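Local coordinates for thioesterase domain protein YiiD (Shewanella oneidensis, PDB 1T82) that is of unproven function but has the hotdog fold of the thioesterase family, consistent with a role in acyl-group chemistry, at residues T59-T70 and L92-V103; S29-L37 and V46-I54. All blocks are in the same frame, centred on the assembly; numbering follows the deposited sequence.

Contact 1: T59-T70 and L92-V103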
loop_
_atom_site.group_PDB
_atom_site.type_symbol
_atom_site.label_atom_id
_atom_site.label_comp_id
_atom_site.label_asym_id
_atom_site.label_seq_id
_atom_site.Cartn_x
_atom_site.Cartn_y
_atom_site.Cartn_z
ATOM N N THR B 59 7.010 10.311 -10.386
ATOM C CA THR B 59 5.572 10.064 -10.512
ATOM C C THR B 59 5.183 9.440 -9.181
ATOM O O THR B 59 6.059 9.161 -8.365
ATOM C CB THR B 59 5.221 9.100 -11.672
ATOM O OG1 THR B 59 5.947 7.874 -11.537
ATOM C CG2 THR B 59 5.548 9.753 -13.007
HETATM N N MSE B 60 3.900 9.202 -8.931
HETATM C CA MSE B 60 3.564 8.657 -7.620
HETATM C C MSE B 60 3.970 7.203 -7.398
HETATM O O MSE B 60 3.710 6.319 -8.217
HETATM C CB MSE B 60 2.078 8.842 -7.304
HETATM C CG MSE B 60 1.791 8.708 -5.801
HETATM SE SE MSE B 60 -0.029 9.119 -5.275
HETATM C CE MSE B 60 0.274 10.997 -4.888
ATOM N N PHE B 61 4.628 6.986 -6.262
ATOM C CA PHE B 61 5.108 5.673 -5.843
ATOM C C PHE B 61 3.950 4.691 -5.659
ATOM O O PHE B 61 2.923 5.028 -5.065
ATOM C CB PHE B 61 5.889 5.836 -4.531
ATOM C CG PHE B 61 6.293 4.541 -3.884
ATOM C CD1 PHE B 61 6.961 3.559 -4.606
ATOM C CD2 PHE B 61 6.031 4.323 -2.539
ATOM C CE1 PHE B 61 7.367 2.373 -3.997
ATOM C CE2 PHE B 61 6.432 3.138 -1.909
ATOM C CZ PHE B 61 7.099 2.169 -2.642
ATOM N N ALA B 62 4.134 3.473 -6.159
ATOM C CA ALA B 62 3.109 2.436 -6.074
ATOM C C ALA B 62 2.588 2.222 -4.653
ATOM O O ALA B 62 1.400 1.975 -4.449
ATOM C CB ALA B 62 3.653 1.121 -6.636
ATOM N N GLY B 63 3.479 2.318 -3.676
ATOM C CA GLY B 63 3.076 2.133 -2.293
ATOM C C GLY B 63 2.205 3.270 -1.797
ATOM O O GLY B 63 1.281 3.058 -1.017
ATOM N N SER B 64 2.503 4.488 -2.236
ATOM C CA SER B 64 1.715 5.636 -1.821
ATOM C C SER B 64 0.346 5.565 -2.477
ATOM O O SER B 64 -0.665 5.856 -1.841
ATOM C CB SER B 64 2.418 6.944 -2.199
ATOM O OG SER B 64 3.621 7.096 -1.462
ATOM N N ILE B 65 0.315 5.175 -3.749
ATOM C CA ILE B 65 -0.945 5.046 -4.468
ATOM C C ILE B 65 -1.846 4.085 -3.686
ATOM O O ILE B 65 -2.988 4.405 -3.377
ATOM C CB ILE B 65 -0.710 4.502 -5.903
ATOM C CG1 ILE B 65 0.010 5.561 -6.744
ATOM C CG2 ILE B 65 -2.042 4.123 -6.551
ATOM C CD1 ILE B 65 0.343 5.106 -8.154
ATOM N N TYR B 66 -1.318 2.911 -3.354
ATOM C CA TYR B 66 -2.083 1.920 -2.605
ATOM C C TYR B 66 -2.527 2.454 -1.251
ATOM O O TYR B 66 -3.689 2.315 -0.854
ATOM C CB TYR B 66 -1.256 0.658 -2.367
ATOM C CG TYR B 66 -1.963 -0.370 -1.506
ATOM C CD1 TYR B 66 -2.779 -1.350 -2.078
ATOM C CD2 TYR B 66 -1.827 -0.355 -0.112
ATOM C CE1 TYR B 66 -3.431 -2.292 -1.284
ATOM C CE2 TYR B 66 -2.484 -1.292 0.684
ATOM C CZ TYR B 66 -3.278 -2.254 0.091
ATOM O OH TYR B 66 -3.905 -3.198 0.869
ATOM N N THR B 67 -1.597 3.068 -0.530
ATOM C CA THR B 67 -1.920 3.579 0.791
ATOM C C THR B 67 -3.029 4.616 0.785
ATOM O O THR B 67 -3.938 4.550 1.609
ATOM C CB THR B 67 -0.678 4.161 1.482
ATOM O OG1 THR B 67 0.288 3.116 1.668
ATOM C CG2 THR B 67 -1.055 4.744 2.840
ATOM N N ILE B 68 -2.976 5.573 -0.138
ATOM C CA ILE B 68 -4.030 6.577 -0.161
ATOM C C ILE B 68 -5.372 5.935 -0.510
ATOM O O ILE B 68 -6.405 6.324 0.030
ATOM C CB ILE B 68 -3.706 7.747 -1.146
ATOM C CG1 ILE B 68 -4.827 8.785 -1.119
ATOM C CG2 ILE B 68 -3.514 7.228 -2.552
ATOM C CD1 ILE B 68 -4.455 10.089 -1.810
HETATM N N MSE B 69 -5.361 4.941 -1.391
HETATM C CA MSE B 69 -6.608 4.285 -1.760
HETATM C C MSE B 69 -7.164 3.476 -0.596
HETATM O O MSE B 69 -8.360 3.511 -0.339
HETATM C CB MSE B 69 -6.399 3.398 -2.991
HETATM C CG MSE B 69 -6.016 4.217 -4.212
HETATM SE SE MSE B 69 -5.672 3.219 -5.824
HETATM C CE MSE B 69 -7.411 3.346 -6.657
ATOM N N THR B 70 -6.307 2.762 0.123
ATOM C CA THR B 70 -6.810 1.992 1.244
ATOM C C THR B 70 -7.321 2.902 2.363
ATOM O O THR B 70 -8.301 2.570 3.023
ATOM C CB THR B 70 -5.761 1.011 1.799
ATOM O OG1 THR B 70 -6.398 0.151 2.755
ATOM C CG2 THR B 70 -4.621 1.756 2.464
ATOM N N LEU B 92 -8.776 -3.858 7.043
ATOM C CA LEU B 92 -8.779 -4.330 5.663
ATOM C C LEU B 92 -8.369 -5.799 5.669
ATOM O O LEU B 92 -7.310 -6.159 6.190
ATOM C CB LEU B 92 -7.801 -3.511 4.815
ATOM C CG LEU B 92 -7.634 -3.908 3.343
ATOM C CD1 LEU B 92 -8.947 -3.743 2.580
ATOM C CD2 LEU B 92 -6.554 -3.033 2.727
ATOM N N ALA B 93 -9.214 -6.651 5.097
ATOM C CA ALA B 93 -8.940 -8.082 5.053
ATOM C C ALA B 93 -8.188 -8.494 3.797
ATOM O O ALA B 93 -7.233 -9.262 3.862
ATOM C CB ALA B 93 -10.247 -8.858 5.151
ATOM N N ASP B 94 -8.632 -7.999 2.651
ATOM C CA ASP B 94 -7.974 -8.330 1.398
ATOM C C ASP B 94 -8.222 -7.235 0.384
ATOM O O ASP B 94 -9.244 -6.547 0.422
ATOM C CB ASP B 94 -8.478 -9.670 0.857
ATOM C CG ASP B 94 -9.973 -9.690 0.652
ATOM O OD1 ASP B 94 -10.716 -9.661 1.659
ATOM O OD2 ASP B 94 -10.411 -9.733 -0.520
ATOM N N ALA B 95 -7.279 -7.071 -0.528
ATOM C CA ALA B 95 -7.419 -6.042 -1.531
ATOM C C ALA B 95 -6.689 -6.398 -2.805
ATOM O O ALA B 95 -5.724 -7.160 -2.799
ATOM C CB ALA B 95 -6.902 -4.720 -0.985
ATOM N N HIS B 96 -7.183 -5.841 -3.901
ATOM C CA HIS B 96 -6.594 -6.043 -5.210
ATOM C C HIS B 96 -6.414 -4.662 -5.817
ATOM O O HIS B 96 -7.323 -3.834 -5.767
ATOM C CB HIS B 96 -7.522 -6.883 -6.083
ATOM C CG HIS B 96 -7.034 -7.054 -7.485
ATOM N ND1 HIS B 96 -5.759 -7.484 -7.779
ATOM C CD2 HIS B 96 -7.648 -6.854 -8.676
ATOM C CE1 HIS B 96 -5.607 -7.541 -9.090
ATOM N NE2 HIS B 96 -6.738 -7.164 -9.657
ATOM N N ILE B 97 -5.243 -4.403 -6.385
ATOM C CA ILE B 97 -4.990 -3.101 -6.997
ATOM C C ILE B 97 -4.355 -3.270 -8.370
ATOM O O ILE B 97 -3.505 -4.137 -8.570
ATOM C CB ILE B 97 -4.070 -2.222 -6.097
ATOM C CG1 ILE B 97 -3.867 -0.842 -6.733
ATOM C CG2 ILE B 97 -2.729 -2.913 -5.885
ATOM C CD1 ILE B 97 -3.231 0.189 -5.803
ATOM N N ARG B 98 -4.797 -2.454 -9.322
ATOM C CA ARG B 98 -4.253 -2.486 -10.670
ATOM C C ARG B 98 -3.753 -1.087 -10.989
ATOM O O ARG B 98 -4.460 -0.104 -10.774
ATOM C CB ARG B 98 -5.324 -2.891 -11.688
ATOM C CG ARG B 98 -6.013 -4.209 -11.375
ATOM C CD ARG B 98 -6.932 -4.643 -12.512
ATOM N NE ARG B 98 -6.172 -5.108 -13.668
ATOM C CZ ARG B 98 -5.555 -6.284 -13.732
ATOM N NH1 ARG B 98 -4.879 -6.621 -14.825
ATOM N NH2 ARG B 98 -5.626 -7.132 -12.712
ATOM N N TYR B 99 -2.523 -1.000 -11.483
ATOM C CA TYR B 99 -1.942 0.283 -11.843
ATOM C C TYR B 99 -2.063 0.428 -13.356
ATOM O O TYR B 99 -1.452 -0.328 -14.111
ATOM C CB TYR B 99 -0.477 0.339 -11.408
ATOM C CG TYR B 99 -0.274 0.174 -9.915
ATOM C CD1 TYR B 99 -0.150 -1.091 -9.340
ATOM C CD2 TYR B 99 -0.183 1.287 -9.083
ATOM C CE1 TYR B 99 0.069 -1.240 -7.967
ATOM C CE2 TYR B 99 0.026 1.152 -7.719
ATOM C CZ TYR B 99 0.155 -0.107 -7.166
ATOM O OH TYR B 99 0.379 -0.233 -5.820
ATOM N N LEU B 100 -2.853 1.407 -13.789
ATOM C CA LEU B 100 -3.103 1.636 -15.209
ATOM C C LEU B 100 -2.167 2.625 -15.887
ATOM O O LEU B 100 -1.734 2.401 -17.018
ATOM C CB LEU B 100 -4.542 2.112 -15.402
ATOM C CG LEU B 100 -5.644 1.236 -14.802
ATOM C CD1 LEU B 100 -6.998 1.887 -15.063
ATOM C CD2 LEU B 100 -5.591 -0.150 -15.408
ATOM N N ALA B 101 -1.866 3.726 -15.210
ATOM C CA ALA B 101 -0.991 4.739 -15.783
ATOM C C ALA B 101 -0.286 5.529 -14.694
ATOM O O ALA B 101 -0.768 5.612 -13.562
ATOM C CB ALA B 101 -1.803 5.680 -16.671
ATOM N N PRO B 102 0.874 6.120 -15.018
ATOM C CA PRO B 102 1.600 6.898 -14.013
ATOM C C PRO B 102 0.790 8.099 -13.525
ATOM O O PRO B 102 0.010 8.687 -14.282
ATOM C CB PRO B 102 2.870 7.324 -14.754
ATOM C CG PRO B 102 3.083 6.202 -15.730
ATOM C CD PRO B 102 1.678 5.968 -16.244
ATOM N N VAL B 103 0.975 8.442 -12.253
ATOM C CA VAL B 103 0.299 9.573 -11.627
ATOM C C VAL B 103 1.298 10.722 -11.602
ATOM O O VAL B 103 2.309 10.661 -10.903
ATOM C CB VAL B 103 -0.128 9.237 -10.181
ATOM C CG1 VAL B 103 -0.777 10.445 -9.534
ATOM C CG2 VAL B 103 -1.081 8.052 -10.184
HETATM O O HOH W 1 2.662 6.622 -10.818
#

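Contact 2: S29-L37 and V46-I54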
loop_
_atom_site.group_PDB
_atom_site.type_symbol
_atom_site.label_atom_id
_atom_site.label_comp_id
_atom_site.label_asym_id
_atom_site.label_seq_id
_atom_site.Cartn_x
_atom_site.Cartn_y
_atom_site.Cartn_z
ATOM N N SER B 29 0.481 8.386 7.275
ATOM C CA SER B 29 -0.529 9.218 6.610
ATOM C C SER B 29 -0.186 10.702 6.701
ATOM O O SER B 29 -0.521 11.483 5.807
ATOM C CB SER B 29 -1.930 8.958 7.194
ATOM O OG SER B 29 -2.066 9.438 8.519
ATOM N N GLU B 30 0.484 11.082 7.786
ATOM C CA GLU B 30 0.894 12.460 7.999
ATOM C C GLU B 30 2.090 12.766 7.109
ATOM O O GLU B 30 2.182 13.849 6.523
ATOM C CB GLU B 30 1.263 12.673 9.464
ATOM C CG GLU B 30 1.714 14.080 9.798
ATOM C CD GLU B 30 2.057 14.232 11.264
ATOM O OE1 GLU B 30 2.986 13.542 11.735
ATOM O OE2 GLU B 30 1.395 15.040 11.947
ATOM N N PHE B 31 3.012 11.816 7.003
ATOM C CA PHE B 31 4.178 12.032 6.158
ATOM C C PHE B 31 3.731 12.169 4.702
ATOM O O PHE B 31 4.243 13.009 3.963
ATOM C CB PHE B 31 5.181 10.880 6.294
ATOM C CG PHE B 31 6.331 10.974 5.335
ATOM C CD1 PHE B 31 6.251 10.384 4.078
ATOM C CD2 PHE B 31 7.470 11.709 5.663
ATOM C CE1 PHE B 31 7.286 10.527 3.157
ATOM C CE2 PHE B 31 8.508 11.859 4.751
ATOM C CZ PHE B 31 8.416 11.265 3.489
HETATM N N MSE B 32 2.761 11.352 4.303
HETATM C CA MSE B 32 2.246 11.379 2.936
HETATM C C MSE B 32 1.319 12.566 2.678
HETATM O O MSE B 32 0.920 12.814 1.535
HETATM C CB MSE B 32 1.497 10.076 2.631
HETATM C CG MSE B 32 2.373 8.844 2.533
HETATM SE SE MSE B 32 1.356 7.299 1.999
HETATM C CE MSE B 32 2.784 6.012 1.834
ATOM N N GLN B 33 0.977 13.288 3.742
ATOM C CA GLN B 33 0.097 14.454 3.658
ATOM C C GLN B 33 -1.254 14.138 3.021
ATOM O O GLN B 33 -1.794 14.928 2.242
ATOM C CB GLN B 33 0.797 15.584 2.890
ATOM C CG GLN B 33 2.042 16.111 3.596
ATOM C CD GLN B 33 1.729 16.931 4.841
ATOM O OE1 GLN B 33 0.606 16.921 5.348
ATOM N NE2 GLN B 33 2.735 17.645 5.343
ATOM N N ILE B 34 -1.797 12.973 3.361
ATOM C CA ILE B 34 -3.091 12.555 2.834
ATOM C C ILE B 34 -4.195 13.309 3.563
ATOM O O ILE B 34 -4.183 13.417 4.790
ATOM C CB ILE B 34 -3.292 11.038 3.024
ATOM C CG1 ILE B 34 -2.160 10.289 2.315
ATOM C CG2 ILE B 34 -4.655 10.611 2.488
ATOM C CD1 ILE B 34 -2.154 8.792 2.546
ATOM N N ALA B 35 -5.146 13.843 2.806
ATOM C CA ALA B 35 -6.236 14.583 3.414
ATOM C C ALA B 35 -7.504 14.506 2.587
ATOM O O ALA B 35 -7.458 14.425 1.363
ATOM C CB ALA B 35 -5.836 16.041 3.611
ATOM N N PRO B 36 -8.666 14.525 3.256
ATOM C CA PRO B 36 -9.958 14.461 2.568
ATOM C C PRO B 36 -10.215 15.746 1.789
ATOM O O PRO B 36 -9.764 16.824 2.185
ATOM C CB PRO B 36 -10.957 14.292 3.715
ATOM C CG PRO B 36 -10.149 13.639 4.789
ATOM C CD PRO B 36 -8.843 14.385 4.710
ATOM N N LEU B 37 -10.931 15.625 0.678
ATOM C CA LEU B 37 -11.273 16.778 -0.148
ATOM C C LEU B 37 -12.745 17.136 0.021
ATOM O O LEU B 37 -13.095 18.306 0.170
ATOM C CB LEU B 37 -11.002 16.486 -1.628
ATOM C CG LEU B 37 -9.550 16.461 -2.111
ATOM C CD1 LEU B 37 -9.497 16.014 -3.569
ATOM C CD2 LEU B 37 -8.942 17.843 -1.957
ATOM N N VAL B 46 -10.552 12.022 -1.810
ATOM C CA VAL B 46 -9.334 12.212 -1.022
ATOM C C VAL B 46 -8.144 12.507 -1.939
ATOM O O VAL B 46 -8.155 12.140 -3.113
ATOM C CB VAL B 46 -9.036 10.926 -0.196
ATOM C CG1 VAL B 46 -7.718 11.053 0.555
ATOM C CG2 VAL B 46 -10.182 10.662 0.778
ATOM N N SER B 47 -7.120 13.177 -1.417
ATOM C CA SER B 47 -5.944 13.468 -2.225
ATOM C C SER B 47 -4.698 13.543 -1.355
ATOM O O SER B 47 -4.768 13.407 -0.134
ATOM C CB SER B 47 -6.122 14.792 -2.982
ATOM O OG SER B 47 -5.058 15.007 -3.903
ATOM N N ALA B 48 -3.560 13.741 -2.005
ATOM C CA ALA B 48 -2.277 13.864 -1.331
ATOM C C ALA B 48 -1.340 14.475 -2.351
ATOM O O ALA B 48 -1.498 14.262 -3.553
ATOM C CB ALA B 48 -1.757 12.495 -0.890
ATOM N N PRO B 49 -0.367 15.265 -1.886
ATOM C CA PRO B 49 0.589 15.893 -2.793
ATOM C C PRO B 49 1.520 14.833 -3.350
ATOM O O PRO B 49 1.701 13.768 -2.752
ATOM C CB PRO B 49 1.319 16.883 -1.891
ATOM C CG PRO B 49 1.303 16.186 -0.565
ATOM C CD PRO B 49 -0.115 15.668 -0.495
ATOM N N LEU B 50 2.111 15.122 -4.497
ATOM C CA LEU B 50 3.019 14.180 -5.115
ATOM C C LEU B 50 4.379 14.160 -4.420
ATOM O O LEU B 50 4.951 13.097 -4.208
ATOM C CB LEU B 50 3.198 14.530 -6.593
ATOM C CG LEU B 50 4.099 13.610 -7.413
ATOM C CD1 LEU B 50 3.635 12.156 -7.288
ATOM C CD2 LEU B 50 4.065 14.063 -8.867
ATOM N N ALA B 51 4.869 15.338 -4.040
ATOM C CA ALA B 51 6.190 15.485 -3.425
ATOM C C ALA B 51 6.731 14.411 -2.479
ATOM O O ALA B 51 7.777 13.823 -2.754
ATOM C CB ALA B 51 6.293 16.861 -2.757
ATOM N N PRO B 52 6.049 14.144 -1.352
ATOM C CA PRO B 52 6.567 13.121 -0.436
ATOM C C PRO B 52 6.301 11.705 -0.930
ATOM O O PRO B 52 6.860 10.731 -0.422
ATOM C CB PRO B 52 5.829 13.426 0.863
ATOM C CG PRO B 52 4.485 13.896 0.373
ATOM C CD PRO B 52 4.824 14.773 -0.817
ATOM N N ASN B 53 5.453 11.614 -1.942
ATOM C CA ASN B 53 5.035 10.337 -2.506
ATOM C C ASN B 53 5.660 9.946 -3.839
ATOM O O ASN B 53 5.138 9.079 -4.537
ATOM C CB ASN B 53 3.512 10.355 -2.637
ATOM C CG ASN B 53 2.828 10.574 -1.306
ATOM O OD1 ASN B 53 2.089 11.543 -1.117
ATOM N ND2 ASN B 53 3.078 9.674 -0.370
ATOM N N ILE B 54 6.782 10.563 -4.195
ATOM C CA ILE B 54 7.414 10.251 -5.471
ATOM C C ILE B 54 8.275 8.986 -5.499
ATOM O O ILE B 54 8.575 8.375 -4.465
ATOM C CB ILE B 54 8.291 11.429 -5.966
ATOM C CG1 ILE B 54 9.404 11.727 -4.955
ATOM C CG2 ILE B 54 7.427 12.667 -6.161
ATOM C CD1 ILE B 54 10.351 12.844 -5.395
#

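Contact 1: T59-T70 and L92-V103
Ile-97 forms the apolar centre, its CD1 lying 3.8 Å from Tyr-66 CA on the helix and 3.9 Å from the SE of the selenomethionine Met-69. With CG1 anti to the backbone N (chi1 -178°), the chain of Ile-97 reaches from the strand to the helix, and CD1 meets the Tyr-66 ring at its edge rather than over a face. Ala-95 CB borders the same edge further along. Ile-65 packs beside this group, setting CG2 3.8 Å from Tyr-99 CE2 and reaching tip to tip with Val-103, where CD1 and CG2 are 3.9 Å apart. Toward the start of segment 92-103, Leu-92 CD2 touches two hydroxyls, Tyr-66 OH and Thr-70 OG1, each at 3.2 Å. Polar atoms take over at the margin. Tyr-99 OH donates to Ala-62 O (2.8 Å) from above the carbonyl plane, while Tyr-66 N reaches that oxygen from the opposite face. The loops are stitched by Met-60 N and Val-103 O at 2.9 Å, in the carbonyl plane, and by a water linking Met-60 O to Val-103 N. Tyr-66 OH and Tyr-99 OH also bond to Tyr-99 and Tyr-66, respectively, of the second subunit. The chemistry thus implies division of labour: apolar contacts seat the hotdog helix on its sheet, whereas the tyrosine hydroxyls tie the first helical turn to the dimer interface.

Contact 2: S29-L37 and V46-I54
Ala-35 and Ser-47 face each other as an antiparallel hydrogen-bonded pair and satisfy both of each other's backbone groups. Ala-35 N gives a nearly straight bond to Ser-47 O (3.0 Å, 171° at the hydrogen), and Ser-47 N returns one to Ala-35 O at 3.1 Å. Ser-47 O also receives a CA-H...O contact from Ile-34 CA at 3.5 Å. Outside the pair, Ser-47 OG bonds to Pro-107 O, and Ile-34 O is taken by His-23 NE2 of helix 12-25. At the preceding helix end, Gln-33 with its positive phi forms a Schellman motif in which Ile-34 N reaches back to Ser-29 O. Apolar groups fill in around these bonds: Val-46 CG1, anti to its own amide nitrogen (chi1 176°), meets Ile-34 CG2 at 3.6 Å, and Pro-49 CD lies 3.5 Å from Gln-33 CB. The amide of Asn-53 sits against Met-32, near the carbonyl groups of Met-32 and Pro-49; an alanine here would probably leave those two carbonyls without their polar neighbour and open a gap beside the Met-32 side chain. This is the open end of an antiparallel beta hairpin, strands 35-40 and 43-47, led into by a short capped helix at one edge of the hotdog sheet within the chain.

In this worked example one helix serves two contacts: its start forms one side of contact 1, and Met-32, Ile-34 and Val-46 of contact 2 touch it. Contact 2 closes before contact 1 opens, and their centres lie 13 Å apart. Segment 46-54 leads on toward this helix, 62-84, and Phe-61 N, at its N-cap position, probably bonds to Asn-53 O at 2.8 Å. Both contacts reach the same antiparallel sheet: contact 2 builds on the hairpin 35-40 and 43-47 at one end of the strand order, contact 1 on strand 89-99 at the other. Strand 89-99 pairs with its counterpart in the second subunit, which both contacts touch, so the sheet runs on across the dimer interface.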